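Long-range contact in particle-associated lyase (Acinetobacter bacteriophage AP22, PDB 4Y9V), which probably cleaves the capsular polysaccharide of Acinetobacter baumannii as a trimeric phage tailspike of the pectin lyase-like family: residues 340-351 with 357-368. Residues are numbered along the deposited sequence; the frame is centred on the assembly and turned at random.
Sequences VERTVYDHCTTN and AGDNEYSNCDIY. With EDO (1,2-ethanediol), chain D.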
loop_
_atom_site.group_PDB
_atom_site.type_symbol
_atom_site.label_atom_id
_atom_site.label_comp_id
_atom_site.label_asym_id
_atom_site.label_seq_id
_atom_site.Cartn_x
_atom_site.Cartn_y
_atom_site.Cartn_z
ATOM N N VAL A 340 18.373 -10.120 6.929
ATOM C CA VAL A 340 17.235 -9.790 6.100
ATOM C C VAL A 340 17.228 -8.295 5.787
ATOM O O VAL A 340 17.229 -7.470 6.704
ATOM C CB VAL A 340 15.915 -10.135 6.819
ATOM C CG1 VAL A 340 14.714 -9.768 5.944
ATOM C CG2 VAL A 340 15.886 -11.604 7.206
ATOM N N GLU A 341 17.156 -7.963 4.501
ATOM C CA GLU A 341 17.014 -6.577 4.043
ATOM C C GLU A 341 15.926 -6.534 2.981
ATOM O O GLU A 341 15.471 -7.557 2.461
ATOM C CB GLU A 341 18.340 -6.025 3.505
ATOM C CG GLU A 341 18.866 -6.757 2.281
ATOM C CD GLU A 341 20.093 -6.150 1.647
ATOM O OE1 GLU A 341 21.048 -5.818 2.375
ATOM O OE2 GLU A 341 20.122 -6.062 0.375
ATOM N N ARG A 342 15.543 -5.322 2.569
ATOM C CA ARG A 342 14.630 -5.161 1.428
ATOM C C ARG A 342 13.344 -5.989 1.634
ATOM O O ARG A 342 12.866 -6.620 0.684
ATOM C CB ARG A 342 15.312 -5.450 0.093
ATOM C CG ARG A 342 16.606 -4.679 -0.176
ATOM C CD ARG A 342 16.407 -3.231 -0.544
ATOM N NE ARG A 342 17.728 -2.809 -1.065
ATOM C CZ ARG A 342 18.187 -2.416 -2.248
ATOM N NH1 ARG A 342 17.322 -2.242 -3.230
ATOM N NH2 ARG A 342 19.467 -2.139 -2.397
ATOM N N THR A 343 12.785 -5.967 2.844
ATOM C CA THR A 343 11.646 -6.824 3.199
ATOM C C THR A 343 10.585 -5.999 3.911
ATOM O O THR A 343 10.897 -5.102 4.709
ATOM C CB THR A 343 12.155 -8.015 4.017
ATOM O OG1 THR A 343 12.959 -8.821 3.147
ATOM C CG2 THR A 343 11.051 -8.917 4.519
ATOM N N VAL A 344 9.319 -6.301 3.615
ATOM C CA VAL A 344 8.187 -5.554 4.172
ATOM C C VAL A 344 7.078 -6.531 4.596
ATOM O O VAL A 344 6.769 -7.486 3.891
ATOM C CB VAL A 344 7.637 -4.531 3.171
ATOM C CG1 VAL A 344 7.292 -5.149 1.830
ATOM C CG2 VAL A 344 6.436 -3.722 3.760
ATOM N N TYR A 345 6.484 -6.202 5.735
ATOM C CA TYR A 345 5.163 -6.676 6.154
ATOM C C TYR A 345 4.187 -5.509 5.990
ATOM O O TYR A 345 4.412 -4.434 6.568
ATOM C CB TYR A 345 5.133 -7.160 7.587
ATOM C CG TYR A 345 5.903 -8.418 7.900
ATOM C CD1 TYR A 345 5.306 -9.667 7.831
ATOM C CD2 TYR A 345 7.241 -8.370 8.283
ATOM C CE1 TYR A 345 6.014 -10.822 8.130
ATOM C CE2 TYR A 345 7.955 -9.508 8.596
ATOM C CZ TYR A 345 7.339 -10.752 8.521
ATOM O OH TYR A 345 7.973 -11.929 8.853
ATOM N N ASP A 346 3.133 -5.713 5.209
ATOM C CA ASP A 346 2.146 -4.670 4.885
ATOM C C ASP A 346 0.767 -5.183 5.192
ATOM O O ASP A 346 0.391 -6.292 4.802
ATOM C CB ASP A 346 2.260 -4.311 3.404
ATOM C CG ASP A 346 1.405 -3.123 2.990
ATOM O OD1 ASP A 346 1.281 -2.159 3.735
ATOM O OD2 ASP A 346 0.945 -3.100 1.834
ATOM N N HIS A 347 -0.043 -4.395 5.929
ATOM C CA HIS A 347 -1.427 -4.818 6.227
ATOM C C HIS A 347 -1.436 -6.155 6.948
ATOM O O HIS A 347 -2.315 -6.997 6.725
ATOM C CB HIS A 347 -2.317 -4.786 4.967
ATOM C CG HIS A 347 -2.764 -3.378 4.615
ATOM N ND1 HIS A 347 -2.332 -2.529 3.661
ATOM C CD2 HIS A 347 -3.718 -2.699 5.301
ATOM C CE1 HIS A 347 -3.055 -1.371 3.747
ATOM N NE2 HIS A 347 -3.868 -1.475 4.745
ATOM N N CYS A 348 -0.491 -6.352 7.862
ATOM C CA CYS A 348 -0.399 -7.547 8.697
ATOM C C CYS A 348 -0.708 -7.198 10.146
ATOM O O CYS A 348 -0.669 -6.032 10.547
ATOM C CB CYS A 348 0.992 -8.168 8.612
ATOM S SG CYS A 348 1.447 -8.808 6.981
ATOM N N THR A 349 -0.987 -8.232 10.924
ATOM C CA THR A 349 -1.162 -8.116 12.360
ATOM C C THR A 349 -0.118 -9.015 13.024
ATOM O O THR A 349 0.079 -10.157 12.592
ATOM C CB THR A 349 -2.575 -8.545 12.766
ATOM O OG1 THR A 349 -3.488 -7.589 12.191
ATOM C CG2 THR A 349 -2.766 -8.543 14.276
ATOM N N THR A 350 0.510 -8.494 14.083
ATOM C CA THR A 350 1.512 -9.259 14.826
ATOM C C THR A 350 1.507 -8.787 16.261
ATOM O O THR A 350 1.258 -7.620 16.562
ATOM C CB THR A 350 2.909 -9.097 14.191
ATOM O OG1 THR A 350 3.866 -9.834 14.967
ATOM C CG2 THR A 350 3.339 -7.674 13.995
ATOM N N ASN A 351 1.847 -9.707 17.171
ATOM C CA ASN A 351 2.326 -9.316 18.507
ATOM C C ASN A 351 3.844 -9.161 18.403
ATOM O O ASN A 351 4.541 -10.131 18.084
ATOM C CB ASN A 351 1.944 -10.309 19.596
ATOM C CG ASN A 351 2.427 -11.731 19.384
ATOM O OD1 ASN A 351 2.045 -12.372 18.398
ATOM N ND2 ASN A 351 3.228 -12.230 20.285
ATOM N N ALA A 357 18.053 -6.384 9.243
ATOM C CA ALA A 357 19.304 -5.693 9.018
ATOM C C ALA A 357 19.139 -4.209 8.676
ATOM O O ALA A 357 19.984 -3.393 9.064
ATOM C CB ALA A 357 20.058 -6.355 7.871
ATOM N N GLY A 358 18.080 -3.885 7.926
ATOM C CA GLY A 358 17.832 -2.543 7.425
ATOM C C GLY A 358 17.230 -2.582 6.031
ATOM O O GLY A 358 17.120 -3.617 5.381
ATOM N N ASP A 359 16.842 -1.373 5.576
ATOM C CA ASP A 359 16.036 -1.226 4.376
ATOM C C ASP A 359 14.817 -2.123 4.403
ATOM O O ASP A 359 14.452 -2.779 3.430
ATOM C CB ASP A 359 16.874 -1.374 3.105
ATOM C CG ASP A 359 17.863 -0.218 2.938
ATOM O OD1 ASP A 359 17.628 0.893 3.466
ATOM O OD2 ASP A 359 18.828 -0.449 2.203
ATOM N N ASN A 360 14.142 -2.127 5.575
ATOM C CA ASN A 360 12.971 -2.945 5.840
ATOM C C ASN A 360 11.810 -2.052 6.261
ATOM O O ASN A 360 12.014 -0.905 6.662
ATOM C CB ASN A 360 13.260 -3.981 6.924
ATOM C CG ASN A 360 14.267 -5.028 6.481
ATOM O OD1 ASN A 360 14.277 -5.449 5.316
ATOM N ND2 ASN A 360 15.124 -5.456 7.402
ATOM N N GLU A 361 10.599 -2.614 6.212
ATOM C CA GLU A 361 9.397 -1.831 6.524
ATOM C C GLU A 361 8.322 -2.687 7.163
ATOM O O GLU A 361 8.097 -3.832 6.761
ATOM C CB GLU A 361 8.854 -1.195 5.227
ATOM C CG GLU A 361 7.616 -0.320 5.393
ATOM C CD GLU A 361 7.291 0.525 4.164
ATOM O OE1 GLU A 361 7.638 0.088 3.042
ATOM O OE2 GLU A 361 6.667 1.586 4.332
ATOM N N TYR A 362 7.639 -2.096 8.140
ATOM C CA TYR A 362 6.289 -2.511 8.544
ATOM C C TYR A 362 5.364 -1.353 8.174
ATOM O O TYR A 362 5.608 -0.219 8.630
ATOM C CB TYR A 362 6.138 -2.814 10.042
ATOM C CG TYR A 362 6.849 -4.076 10.492
ATOM C CD1 TYR A 362 8.211 -4.095 10.753
ATOM C CD2 TYR A 362 6.146 -5.256 10.634
ATOM C CE1 TYR A 362 8.845 -5.253 11.155
ATOM C CE2 TYR A 362 6.772 -6.427 11.046
ATOM C CZ TYR A 362 8.144 -6.431 11.290
ATOM O OH TYR A 362 8.702 -7.608 11.680
ATOM N N SER A 363 4.352 -1.612 7.361
ATOM C CA SER A 363 3.419 -0.569 6.933
ATOM C C SER A 363 1.991 -1.054 7.112
ATOM O O SER A 363 1.676 -2.210 6.848
ATOM C CB SER A 363 3.667 -0.167 5.480
ATOM O OG SER A 363 3.657 -1.286 4.608
ATOM N N ASN A 364 1.125 -0.135 7.545
ATOM C CA ASN A 364 -0.301 -0.439 7.642
ATOM C C ASN A 364 -0.566 -1.675 8.520
ATOM O O ASN A 364 -1.571 -2.367 8.280
ATOM C CB ASN A 364 -0.930 -0.617 6.254
ATOM C CG ASN A 364 -0.702 0.620 5.413
ATOM O OD1 ASN A 364 -1.101 1.705 5.788
ATOM N ND2 ASN A 364 -0.011 0.410 4.287
ATOM N N CYS A 365 0.276 -1.915 9.489
ATOM C CA CYS A 365 0.154 -3.090 10.343
ATOM C C CYS A 365 -0.478 -2.738 11.694
ATOM O O CYS A 365 -0.314 -1.624 12.181
ATOM C CB CYS A 365 1.525 -3.719 10.643
ATOM S SG CYS A 365 2.307 -4.544 9.214
ATOM N N ASP A 366 -1.110 -3.738 12.286
ATOM C CA ASP A 366 -1.562 -3.714 13.668
ATOM C C ASP A 366 -0.488 -4.430 14.481
ATOM O O ASP A 366 -0.274 -5.628 14.265
ATOM C CB ASP A 366 -2.899 -4.449 13.841
ATOM C CG ASP A 366 -4.105 -3.681 13.368
ATOM O OD1 ASP A 366 -5.194 -4.270 13.398
ATOM O OD2 ASP A 366 -3.926 -2.492 13.039
ATOM N N ILE A 367 0.185 -3.694 15.364
ATOM C CA ILE A 367 1.322 -4.231 16.102
ATOM C C ILE A 367 1.030 -4.111 17.594
ATOM O O ILE A 367 0.919 -3.018 18.138
ATOM C CB ILE A 367 2.646 -3.523 15.758
ATOM C CG1 ILE A 367 2.891 -3.506 14.236
ATOM C CG2 ILE A 367 3.789 -4.203 16.510
ATOM C CD1 ILE A 367 4.090 -2.729 13.809
ATOM N N TYR A 368 0.907 -5.283 18.241
ATOM C CA TYR A 368 0.659 -5.352 19.667
ATOM C C TYR A 368 1.971 -5.339 20.458
ATOM O O TYR A 368 2.939 -6.017 20.119
ATOM C CB TYR A 368 -0.128 -6.605 20.066
ATOM C CG TYR A 368 -1.513 -6.641 19.479
ATOM C CD1 TYR A 368 -2.598 -5.994 20.021
ATOM C CD2 TYR A 368 -1.697 -7.379 18.338
ATOM C CE1 TYR A 368 -3.884 -6.040 19.438
ATOM C CE2 TYR A 368 -2.927 -7.456 17.737
ATOM C CZ TYR A 368 -3.998 -6.782 18.286
ATOM O OH TYR A 368 -5.236 -6.889 17.689
HETATM C C1 EDO D . 20.830 -3.661 5.288
HETATM O O1 EDO D . 21.953 -3.257 5.953
HETATM C C2 EDO D . 20.530 -2.844 4.073
HETATM O O2 EDO D . 21.469 -3.118 3.051
HETATM O O HOH W 1 19.198 -2.791 1.095
HETATM O O HOH W 2 19.719 -2.116 0.663
HETATM O O HOH W 3 -3.357 -4.125 9.586
HETATM O O HOH W 4 -5.691 -7.057 13.608
#
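Ala357 N binds Val340 O where two successive coils of a right-handed parallel beta-helix, the pectin lyase-like fold, begin to run together; strands 343-346 and 360-363 lie 4° from parallel, their axes 4.7 Å apart. The Asn360 side chain spans the corner at Arg342: its ND2 reaches the same Val340 O at 3.0 Å, nearly straight but from above the carbonyl plane, while its OD1 accepts Thr343 N at 2.9 Å. Backbone bonds then alternate between the coils, Glu361 N to Thr343 O and Tyr345 N to Glu361 O. Tyr362 turns inward beside Tyr345, the ring planes 10° apart and slid until they barely overlap, centroids 5.2 Å apart; CE2 of Tyr362 meets CD2 of Tyr345 at 3.4 Å. Val302 and Ile304 pack against Tyr345 inside the coil. Asp346 CG lies anti to its backbone N (chi1 -173°), carrying OD1 to two donors: Ser363 OG, on the same face, from above the carboxylate plane, and Asn364 ND2, from the following turn, on the syn lone pair. Tyr319 OH holds OD2. Asn364 CB sits over the His347 ring, 3.3 Å from its centroid, a CH-pi contact. Beyond this corner, Cys365 SG accepts Cys348 N. In the conformer given, Asp366 OD1 shares a water with Thr349 OG1 and forms a salt bridge with Arg342 of a neighbouring subunit. Finally, Tyr368 N bonds Thr350 O at 2.9 Å.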